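Local coordinates for protein SSD1 (Saccharomyces cerevisiae S288C, PDB 7AM1) that binds mRNA untranslated regions and represses translation as a non-enzymatic member of the RNase II family, and is implicated in control of the G1 phase, at residues V420-Q424 and A709-I714; T521-L525 and E624-F628; S527-E531 and K703-Y707; V535-I539 and I714-L718. One frame throughout, in Å; residues are numbered along the deposited sequence.

Contact 1: residues V420-Q424 and A709-I714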
# COMPACT_ATOMS: atom_id res chain seq x y z
N VAL A 420 -0.16 -6.57 -11.77
CA VAL A 420 -0.77 -5.40 -11.16
C VAL A 420 -2.27 -5.61 -11.12
O VAL A 420 -2.88 -5.97 -12.14
CB VAL A 420 -0.42 -4.11 -11.92
CG1 VAL A 420 -0.98 -2.91 -11.18
CG2 VAL A 420 1.08 -3.99 -12.12
N PHE A 421 -2.87 -5.40 -9.95
CA PHE A 421 -4.31 -5.56 -9.77
C PHE A 421 -4.90 -4.22 -9.34
O PHE A 421 -4.56 -3.70 -8.28
CB PHE A 421 -4.61 -6.66 -8.76
CG PHE A 421 -4.03 -7.99 -9.14
CD1 PHE A 421 -4.74 -8.86 -9.95
CD2 PHE A 421 -2.76 -8.35 -8.72
CE1 PHE A 421 -4.20 -10.07 -10.31
CE2 PHE A 421 -2.22 -9.57 -9.08
CZ PHE A 421 -2.94 -10.43 -9.88
N MET A 422 -5.77 -3.68 -10.19
CA MET A 422 -6.50 -2.45 -9.92
C MET A 422 -7.99 -2.73 -10.07
O MET A 422 -8.38 -3.65 -10.80
CB MET A 422 -6.08 -1.35 -10.90
CG MET A 422 -4.61 -0.98 -10.77
SD MET A 422 -3.98 0.00 -12.13
CE MET A 422 -4.09 -1.16 -13.49
N PRO A 423 -8.85 -1.97 -9.38
CA PRO A 423 -10.29 -2.21 -9.56
C PRO A 423 -10.71 -2.11 -11.02
O PRO A 423 -11.58 -2.88 -11.46
CB PRO A 423 -10.93 -1.10 -8.71
CG PRO A 423 -9.86 -0.70 -7.72
CD PRO A 423 -8.57 -0.88 -8.44
N GLN A 424 -10.10 -1.20 -11.77
CA GLN A 424 -10.47 -0.93 -13.15
C GLN A 424 -9.84 -1.89 -14.14
O GLN A 424 -10.39 -2.08 -15.24
CB GLN A 424 -10.04 0.49 -13.56
CG GLN A 424 -10.55 1.60 -12.69
CD GLN A 424 -9.66 1.84 -11.49
OE1 GLN A 424 -8.97 0.93 -11.04
NE2 GLN A 424 -9.67 3.06 -10.98
N ALA A 709 0.51 1.27 -7.53
CA ALA A 709 -0.49 1.34 -8.59
C ALA A 709 -1.85 0.91 -8.09
O ALA A 709 -2.87 1.56 -8.38
CB ALA A 709 -0.05 0.47 -9.77
N GLN A 710 -1.91 -0.17 -7.31
CA GLN A 710 -3.19 -0.67 -6.83
C GLN A 710 -3.89 0.37 -5.97
O GLN A 710 -5.07 0.68 -6.19
CB GLN A 710 -2.99 -1.98 -6.07
CG GLN A 710 -4.23 -2.44 -5.30
CD GLN A 710 -4.10 -3.88 -4.81
OE1 GLN A 710 -4.16 -4.15 -3.61
NE2 GLN A 710 -3.94 -4.80 -5.75
N GLU A 711 -3.18 0.97 -5.01
CA GLU A 711 -3.81 1.94 -4.13
C GLU A 711 -4.14 3.24 -4.87
O GLU A 711 -5.14 3.89 -4.55
CB GLU A 711 -2.92 2.21 -2.92
CG GLU A 711 -2.78 0.97 -2.04
CD GLU A 711 -2.89 1.27 -0.55
OE1 GLU A 711 -2.63 2.42 -0.14
OE2 GLU A 711 -3.26 0.34 0.20
N GLN A 712 -3.30 3.64 -5.82
CA GLN A 712 -3.60 4.84 -6.60
C GLN A 712 -4.86 4.66 -7.42
O GLN A 712 -5.66 5.59 -7.57
CB GLN A 712 -2.41 5.17 -7.50
CG GLN A 712 -1.26 5.83 -6.75
CD GLN A 712 0.03 5.88 -7.55
OE1 GLN A 712 0.05 5.57 -8.74
NE2 GLN A 712 1.12 6.26 -6.89
N ALA A 713 -5.06 3.46 -7.97
CA ALA A 713 -6.26 3.20 -8.76
C ALA A 713 -7.49 3.09 -7.87
O ALA A 713 -8.58 3.57 -8.24
CB ALA A 713 -6.06 1.93 -9.59
N ILE A 714 -7.36 2.49 -6.69
CA ILE A 714 -8.45 2.51 -5.73
C ILE A 714 -8.82 3.95 -5.39
O ILE A 714 -10.00 4.33 -5.39
CB ILE A 714 -8.07 1.73 -4.45
CG1 ILE A 714 -7.94 0.24 -4.74
CG2 ILE A 714 -9.08 2.01 -3.36
CD1 ILE A 714 -7.30 -0.54 -3.60

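Contact 2: residues T521-L525 and E624-F628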
# COMPACT_ATOMS: atom_id res chain seq x y z
N THR A 521 -9.26 -9.36 11.64
CA THR A 521 -7.99 -9.51 10.94
C THR A 521 -7.36 -8.14 10.72
O THR A 521 -7.98 -7.10 10.95
CB THR A 521 -8.21 -10.25 9.61
OG1 THR A 521 -6.95 -10.69 9.08
CG2 THR A 521 -8.91 -9.35 8.59
N LEU A 522 -6.10 -8.14 10.30
CA LEU A 522 -5.33 -6.92 10.15
C LEU A 522 -5.05 -6.72 8.66
O LEU A 522 -4.03 -7.15 8.13
CB LEU A 522 -4.05 -6.99 10.97
CG LEU A 522 -4.27 -7.17 12.47
CD1 LEU A 522 -2.94 -7.36 13.19
CD2 LEU A 522 -5.05 -5.98 13.07
N SER A 523 -5.99 -6.04 7.99
CA SER A 523 -5.90 -5.88 6.55
C SER A 523 -4.71 -5.03 6.14
O SER A 523 -4.08 -5.28 5.11
CB SER A 523 -7.19 -5.27 6.01
OG SER A 523 -7.10 -5.11 4.61
N LEU A 524 -4.39 -4.00 6.93
CA LEU A 524 -3.29 -3.12 6.56
C LEU A 524 -1.95 -3.82 6.73
O LEU A 524 -1.05 -3.68 5.88
CB LEU A 524 -3.35 -1.82 7.38
CG LEU A 524 -4.64 -0.99 7.20
CD1 LEU A 524 -4.61 0.28 8.04
CD2 LEU A 524 -4.92 -0.65 5.74
N LEU A 525 -1.78 -4.61 7.79
CA LEU A 525 -0.52 -5.33 7.95
C LEU A 525 -0.32 -6.33 6.81
O LEU A 525 0.80 -6.50 6.32
CB LEU A 525 -0.46 -6.04 9.30
CG LEU A 525 -0.53 -5.15 10.55
CD1 LEU A 525 0.04 -5.90 11.75
CD2 LEU A 525 0.16 -3.81 10.36
N GLU A 624 -4.65 0.19 14.30
CA GLU A 624 -3.94 -0.48 13.22
C GLU A 624 -3.38 0.54 12.23
O GLU A 624 -2.25 0.40 11.75
CB GLU A 624 -4.84 -1.48 12.50
CG GLU A 624 -4.08 -2.31 11.45
CD GLU A 624 -4.98 -3.18 10.60
OE1 GLU A 624 -6.21 -3.20 10.84
OE2 GLU A 624 -4.45 -3.84 9.68
N ILE A 625 -4.17 1.57 11.89
CA ILE A 625 -3.68 2.61 10.99
C ILE A 625 -2.41 3.23 11.56
O ILE A 625 -1.40 3.37 10.86
CB ILE A 625 -4.77 3.67 10.74
CG1 ILE A 625 -5.88 3.10 9.85
CG2 ILE A 625 -4.16 4.92 10.09
CD1 ILE A 625 -7.15 3.97 9.79
N LEU A 626 -2.43 3.57 12.85
CA LEU A 626 -1.25 4.15 13.48
C LEU A 626 -0.05 3.21 13.41
O LEU A 626 1.07 3.63 13.11
CB LEU A 626 -1.56 4.52 14.93
CG LEU A 626 -2.64 5.58 15.15
CD1 LEU A 626 -2.88 5.81 16.63
CD2 LEU A 626 -2.29 6.87 14.45
N LEU A 627 -0.28 1.92 13.69
CA LEU A 627 0.80 0.94 13.62
C LEU A 627 1.33 0.82 12.20
O LEU A 627 2.55 0.81 11.97
CB LEU A 627 0.31 -0.41 14.14
CG LEU A 627 1.30 -1.57 14.07
CD1 LEU A 627 2.55 -1.24 14.86
CD2 LEU A 627 0.66 -2.84 14.58
N PHE A 628 0.43 0.76 11.22
CA PHE A 628 0.81 0.59 9.82
C PHE A 628 1.77 1.68 9.37
O PHE A 628 2.67 1.42 8.55
CB PHE A 628 -0.47 0.56 8.98
CG PHE A 628 -0.24 0.57 7.50
CD1 PHE A 628 0.16 -0.58 6.85
CD2 PHE A 628 -0.46 1.71 6.76
CE1 PHE A 628 0.35 -0.58 5.48
CE2 PHE A 628 -0.27 1.72 5.39
CZ PHE A 628 0.14 0.57 4.75
O HOH W 1 -7.76 -4.61 9.62

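Contact 3: residues S527-E531 and K703-Y707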
# COMPACT_ATOMS: atom_id res chain seq x y z
N SER A 527 -1.10 -5.86 3.79
CA SER A 527 -0.65 -5.10 2.63
C SER A 527 0.81 -4.70 2.74
O SER A 527 1.40 -4.28 1.73
CB SER A 527 -1.53 -3.86 2.41
OG SER A 527 -1.21 -2.80 3.29
N LEU A 528 1.41 -4.79 3.92
CA LEU A 528 2.86 -4.65 4.02
C LEU A 528 3.59 -5.80 3.33
O LEU A 528 4.75 -5.63 2.94
CB LEU A 528 3.30 -4.58 5.48
CG LEU A 528 2.90 -3.32 6.26
CD1 LEU A 528 3.15 -3.53 7.75
CD2 LEU A 528 3.66 -2.10 5.74
N ASP A 529 2.95 -6.96 3.18
CA ASP A 529 3.63 -8.08 2.54
C ASP A 529 3.22 -8.32 1.10
O ASP A 529 4.06 -8.71 0.29
CB ASP A 529 3.41 -9.38 3.31
CG ASP A 529 4.28 -10.50 2.79
OD1 ASP A 529 5.51 -10.40 2.96
OD2 ASP A 529 3.74 -11.46 2.20
N ASP A 530 1.97 -8.05 0.74
CA ASP A 530 1.45 -8.48 -0.55
C ASP A 530 0.33 -7.55 -0.96
O ASP A 530 -0.15 -6.73 -0.18
CB ASP A 530 0.98 -9.94 -0.44
CG ASP A 530 0.98 -10.67 -1.77
OD1 ASP A 530 1.49 -10.13 -2.77
OD2 ASP A 530 0.44 -11.80 -1.80
N GLU A 531 -0.09 -7.68 -2.22
CA GLU A 531 -1.21 -6.91 -2.74
C GLU A 531 -2.42 -7.81 -2.92
O GLU A 531 -2.30 -9.02 -3.11
CB GLU A 531 -0.86 -6.26 -4.08
CG GLU A 531 0.39 -5.39 -4.05
CD GLU A 531 1.66 -6.19 -4.22
OE1 GLU A 531 2.51 -6.16 -3.30
OE2 GLU A 531 1.83 -6.85 -5.28
N LYS A 703 7.49 -4.82 -7.22
CA LYS A 703 6.38 -5.19 -6.35
C LYS A 703 5.84 -3.99 -5.59
O LYS A 703 4.63 -3.80 -5.48
CB LYS A 703 6.82 -6.29 -5.37
CG LYS A 703 5.72 -6.76 -4.45
CD LYS A 703 5.98 -8.20 -4.00
CE LYS A 703 4.82 -8.74 -3.20
NZ LYS A 703 3.60 -8.84 -4.04
N ASP A 704 6.73 -3.13 -5.08
CA ASP A 704 6.25 -1.94 -4.41
C ASP A 704 5.56 -1.00 -5.39
O ASP A 704 4.60 -0.32 -5.02
CB ASP A 704 7.41 -1.25 -3.68
CG ASP A 704 7.85 -2.03 -2.46
OD1 ASP A 704 7.07 -2.87 -1.97
OD2 ASP A 704 8.99 -1.83 -2.01
N CYS A 705 6.01 -0.99 -6.65
CA CYS A 705 5.31 -0.25 -7.69
C CYS A 705 3.92 -0.81 -7.94
O CYS A 705 2.97 -0.05 -8.16
CB CYS A 705 6.13 -0.26 -8.98
SG CYS A 705 7.58 0.85 -8.97
N ALA A 706 3.78 -2.15 -7.94
CA ALA A 706 2.46 -2.75 -8.14
C ALA A 706 1.52 -2.40 -6.99
O ALA A 706 0.32 -2.21 -7.20
CB ALA A 706 2.58 -4.27 -8.28
N TYR A 707 2.06 -2.35 -5.77
CA TYR A 707 1.28 -1.90 -4.62
C TYR A 707 0.83 -0.45 -4.79
O TYR A 707 -0.34 -0.12 -4.60
CB TYR A 707 2.13 -2.07 -3.36
CG TYR A 707 1.62 -1.38 -2.12
CD1 TYR A 707 0.58 -1.92 -1.38
CD2 TYR A 707 2.20 -0.20 -1.67
CE1 TYR A 707 0.12 -1.29 -0.23
CE2 TYR A 707 1.74 0.44 -0.53
CZ TYR A 707 0.70 -0.11 0.19
OH TYR A 707 0.25 0.50 1.33

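Contact 4: residues V535-I539 and I714-L718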
# COMPACT_ATOMS: atom_id res chain seq x y z
N VAL A 535 -9.52 -6.74 -5.87
CA VAL A 535 -9.35 -5.46 -5.20
C VAL A 535 -10.70 -4.93 -4.74
O VAL A 535 -11.71 -5.04 -5.45
CB VAL A 535 -8.64 -4.44 -6.11
CG1 VAL A 535 -8.20 -3.24 -5.31
CG2 VAL A 535 -7.44 -5.08 -6.81
N ASP A 536 -10.72 -4.34 -3.55
CA ASP A 536 -11.90 -3.71 -3.00
C ASP A 536 -11.72 -2.20 -2.98
O ASP A 536 -10.59 -1.69 -2.92
CB ASP A 536 -12.18 -4.19 -1.57
CG ASP A 536 -12.15 -5.70 -1.45
OD1 ASP A 536 -12.95 -6.36 -2.14
OD2 ASP A 536 -11.31 -6.21 -0.69
N LEU A 537 -12.84 -1.49 -3.05
CA LEU A 537 -12.81 -0.04 -2.91
C LEU A 537 -12.33 0.37 -1.52
O LEU A 537 -11.81 1.48 -1.36
CB LEU A 537 -14.20 0.53 -3.19
CG LEU A 537 -14.30 1.90 -3.86
CD1 LEU A 537 -13.54 1.95 -5.19
CD2 LEU A 537 -15.79 2.24 -4.05
N ASN A 538 -12.47 -0.50 -0.53
CA ASN A 538 -12.02 -0.23 0.83
C ASN A 538 -10.84 -1.14 1.14
O ASN A 538 -10.99 -2.37 1.19
CB ASN A 538 -13.16 -0.45 1.82
CG ASN A 538 -12.83 0.06 3.21
OD1 ASN A 538 -11.66 0.27 3.55
ND2 ASN A 538 -13.86 0.27 4.02
N ILE A 539 -9.67 -0.54 1.36
CA ILE A 539 -8.47 -1.32 1.66
C ILE A 539 -8.61 -2.09 2.96
O ILE A 539 -7.84 -3.02 3.22
CB ILE A 539 -7.23 -0.41 1.71
CG1 ILE A 539 -7.42 0.74 2.70
CG2 ILE A 539 -6.92 0.14 0.32
CD1 ILE A 539 -6.14 1.48 3.02
N ILE A 714 -7.36 2.49 -6.69
CA ILE A 714 -8.45 2.51 -5.73
C ILE A 714 -8.82 3.95 -5.39
O ILE A 714 -10.00 4.33 -5.39
CB ILE A 714 -8.07 1.73 -4.45
CG1 ILE A 714 -7.94 0.24 -4.74
CG2 ILE A 714 -9.08 2.01 -3.36
CD1 ILE A 714 -7.30 -0.54 -3.60
N HIS A 715 -7.81 4.76 -5.05
CA HIS A 715 -8.05 6.14 -4.65
C HIS A 715 -8.78 6.90 -5.74
O HIS A 715 -9.70 7.67 -5.46
CB HIS A 715 -6.71 6.80 -4.33
CG HIS A 715 -6.81 8.26 -4.01
ND1 HIS A 715 -6.77 9.24 -4.99
CD2 HIS A 715 -6.94 8.91 -2.83
CE1 HIS A 715 -6.88 10.42 -4.42
NE2 HIS A 715 -6.98 10.26 -3.11
N LEU A 716 -8.39 6.66 -6.99
CA LEU A 716 -9.02 7.34 -8.12
C LEU A 716 -10.50 6.99 -8.20
O LEU A 716 -11.35 7.89 -8.28
CB LEU A 716 -8.28 6.95 -9.40
CG LEU A 716 -8.73 7.53 -10.74
CD1 LEU A 716 -8.54 9.04 -10.75
CD2 LEU A 716 -7.96 6.86 -11.87
N LEU A 717 -10.83 5.70 -8.18
CA LEU A 717 -12.22 5.29 -8.28
C LEU A 717 -13.02 5.68 -7.05
O LEU A 717 -14.21 5.99 -7.16
CB LEU A 717 -12.29 3.78 -8.50
CG LEU A 717 -13.67 3.18 -8.76
CD1 LEU A 717 -14.38 3.90 -9.89
CD2 LEU A 717 -13.54 1.69 -9.06
N LEU A 718 -12.39 5.68 -5.88
CA LEU A 718 -13.08 6.09 -4.66
C LEU A 718 -13.45 7.57 -4.70
O LEU A 718 -14.54 7.96 -4.27
CB LEU A 718 -12.21 5.80 -3.44
CG LEU A 718 -12.81 6.23 -2.11
CD1 LEU A 718 -14.14 5.52 -1.87
CD2 LEU A 718 -11.84 5.96 -0.97

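Contact 1: residues V420-Q424 and A709-I714
Gln710 reaches across to the backbone of Phe421, its NE2 donating to Phe421 O at 2.8 Å with an N-H...O angle of 154°. The acceptor lies close to the amide plane of Gln710, while the donor is tilted from the Phe421 carbonyl plane. Gln710 CG stands anti to the backbone N (chi1 169°) and the chain stays extended, which carries the amide alongside the strand. The same NE2 also donates to Lys532 O, so two carbonyls fix the rotation of the amide. Residues 420-424 open a small antiparallel hairpin of the RNB domain, with Val420 paired to Val427, and lie against the middle of the long helix 689-725. Ala713 is the floor of the contact: Met422 CG packs on Ala713 CB at 3.5 Å, tighter than usual for two carbons. Next to it the Pro423 ring crosses the Ile714 side chain at about a right angle, Pro423 CG to Ile714 CG1 at 3.7 Å. Gln424 bends at chi2 (85°), turning its amide back over the helix; NE2 donates to Ala713 O at 3.0 Å from above that carbonyl's plane. OE1, 3.4 Å from Ala713 CB, is buried without a hydrogen-bond partner in the model.

Contact 2: residues T521-L525 and E624-F628
Glu624 of helix 617-629 in the RNB domain meets Leu522, Leu524 and Leu525 where helix 523-529 of the same domain begins, Leu522 holding the N-cap position. Its CB is still at the margin, 4.5 Å from Leu522 CD2. CG, set anti to the backbone N (chi1 -174°) at the start of an extended chain, slips between Leu522 CD2 and Leu524 CB, both just over 4 Å away. CD lies 3.7 Å from Leu522 CD2, so apolar groups sheathe the stem of the acid. At the tip the two oxygens part company. OE2 accepts from Leu524 N at 2.8 Å, the donor standing above the carboxylate plane, and takes a weak second bond from Leu525 N at 3.4 Å. OE1 faces a water that accepts from Ser523 N and donates to Thr521 O; its 2.4 Å separation from Glu624 OE1 is too short to be trusted in detail. Farther along, Leu524 CD1 rests on Ile625 CG1 at 3.6 Å, and Phe628 CE1 comes within 3.4 Å of Leu524 O. Ser523 OG turns to Ile539 O and Arg542, tying the same helix start to the following loop. A buried carboxylate thus serves amides of the first turn of a helix from a second helix, and the partial positive charge of that helix end would probably help to stabilise its negative charge.

Contact 3: residues S527-E531 and K703-Y707
One ammonium, Lys703 NZ, is set against three carboxylate oxygens from two consecutive acids, Asp530 and Glu531, in a buried contact. This salt-bridge network of the RNB domain joins the chain leaving the weakly bonded end of helix 523-529 to the long helix 689-725. Asp530 OD1 is the firmer partner, 2.8 Å from Lys703 NZ and met nearly along its C-O axis. The two bonds to Glu531 are weak: NZ lies 3.0 Å from OE1 and 2.9 Å from OE2, a forked approach to one carboxylate. Lys703 is extended as far as CE and then bends at chi4 (65°), which turns NZ into the gap between the acids, while CE lies 3.6 Å from Asp529 O. Glu531 folds at chi2 (83°), bringing its carboxylate back toward the lysine. Asp530 OD1 also receives a weak bond from Glu531 N, so backbone and ammonium share that oxygen. Arginines take the other oxygens as well: Arg665 and Arg666 pair with Asp530 OD2, and Arg633 with Glu531 OE1. So many neighbouring cations would probably keep both acids ionised. Beside the polar cluster, Tyr707 CE1 comes within 4.0 Å of Ser527 CB; the OG of that serine is engaged by Leu524 O, and Arg633 makes a cation-pi contact with the Tyr707 ring. Glu531 CG sits at the edge of the tyrosine, near the ring plane, 3.8 Å from Tyr707 CB and 3.6 Å from Tyr707 CA.

Contact 4: residues V535-I539 and I714-L718
Ile714 is the bump of this contact, and the loop curving through Val535, Asp536, Leu537 and Ile539 supplies the hollow that takes it. Its CD1 presses on Val535 CG1 at 3.3 Å, closer than ordinary carbon packing, and lies 4.0 Å from Ile539 CG2. The directions from Ile714 CD1 to these two methyls lie about 130° apart, so the end of the isoleucine is wedged between them. Backbone oxygens form part of the wall: Asp536 O is 3.6 Å from Ile714 CD1, and Leu537 O is 3.4 Å from Ile714 CG2. With CG1 anti to the carbonyl carbon (chi1 -68°), the CG1-CD1 branch runs to Val535 and Ile539 while CG2 meets Leu537 O. The fit is then reversed one helical turn on, where Leu537 becomes the bump. Its CD1 settles on Leu717 CG at 3.8 Å, the two side chains crossing at about a right angle, and its CG faces Leu718 CD1 at 4.1 Å. No hydrogen bond spans the segments, and the contacts between them are van der Waals; Asp536 turns away and pairs with Lys532. Leu717 also packs on Glu839 and Leu840 of helix 834-842. The arrangement is an irregular loop of the RNB domain, the link between helices 523-529 and 544-568, packed through apolar side chains on the long helix 689-725 that leads into the C-terminal OB-fold domain.

From the N terminus, the chain passes 420-424, then 521-525, 527-531 and 535-539 in close succession, before any loop is closed. Contact 2 closes first, at 624-628, followed along helix 689-725 by contact 3, contact 1 and contact 4. The loops of contacts 2 and 3 therefore lie within that of contact 1 and cross each other, while contact 4 crosses all three. Contacts 1 and 4 share Ile714, their centres about 7 Å apart; Phe628 packs on Tyr707 to join contacts 2 and 3. Together they bind the hairpin, helix 523-529 with its following loop, and helix 617-629 around one long helix.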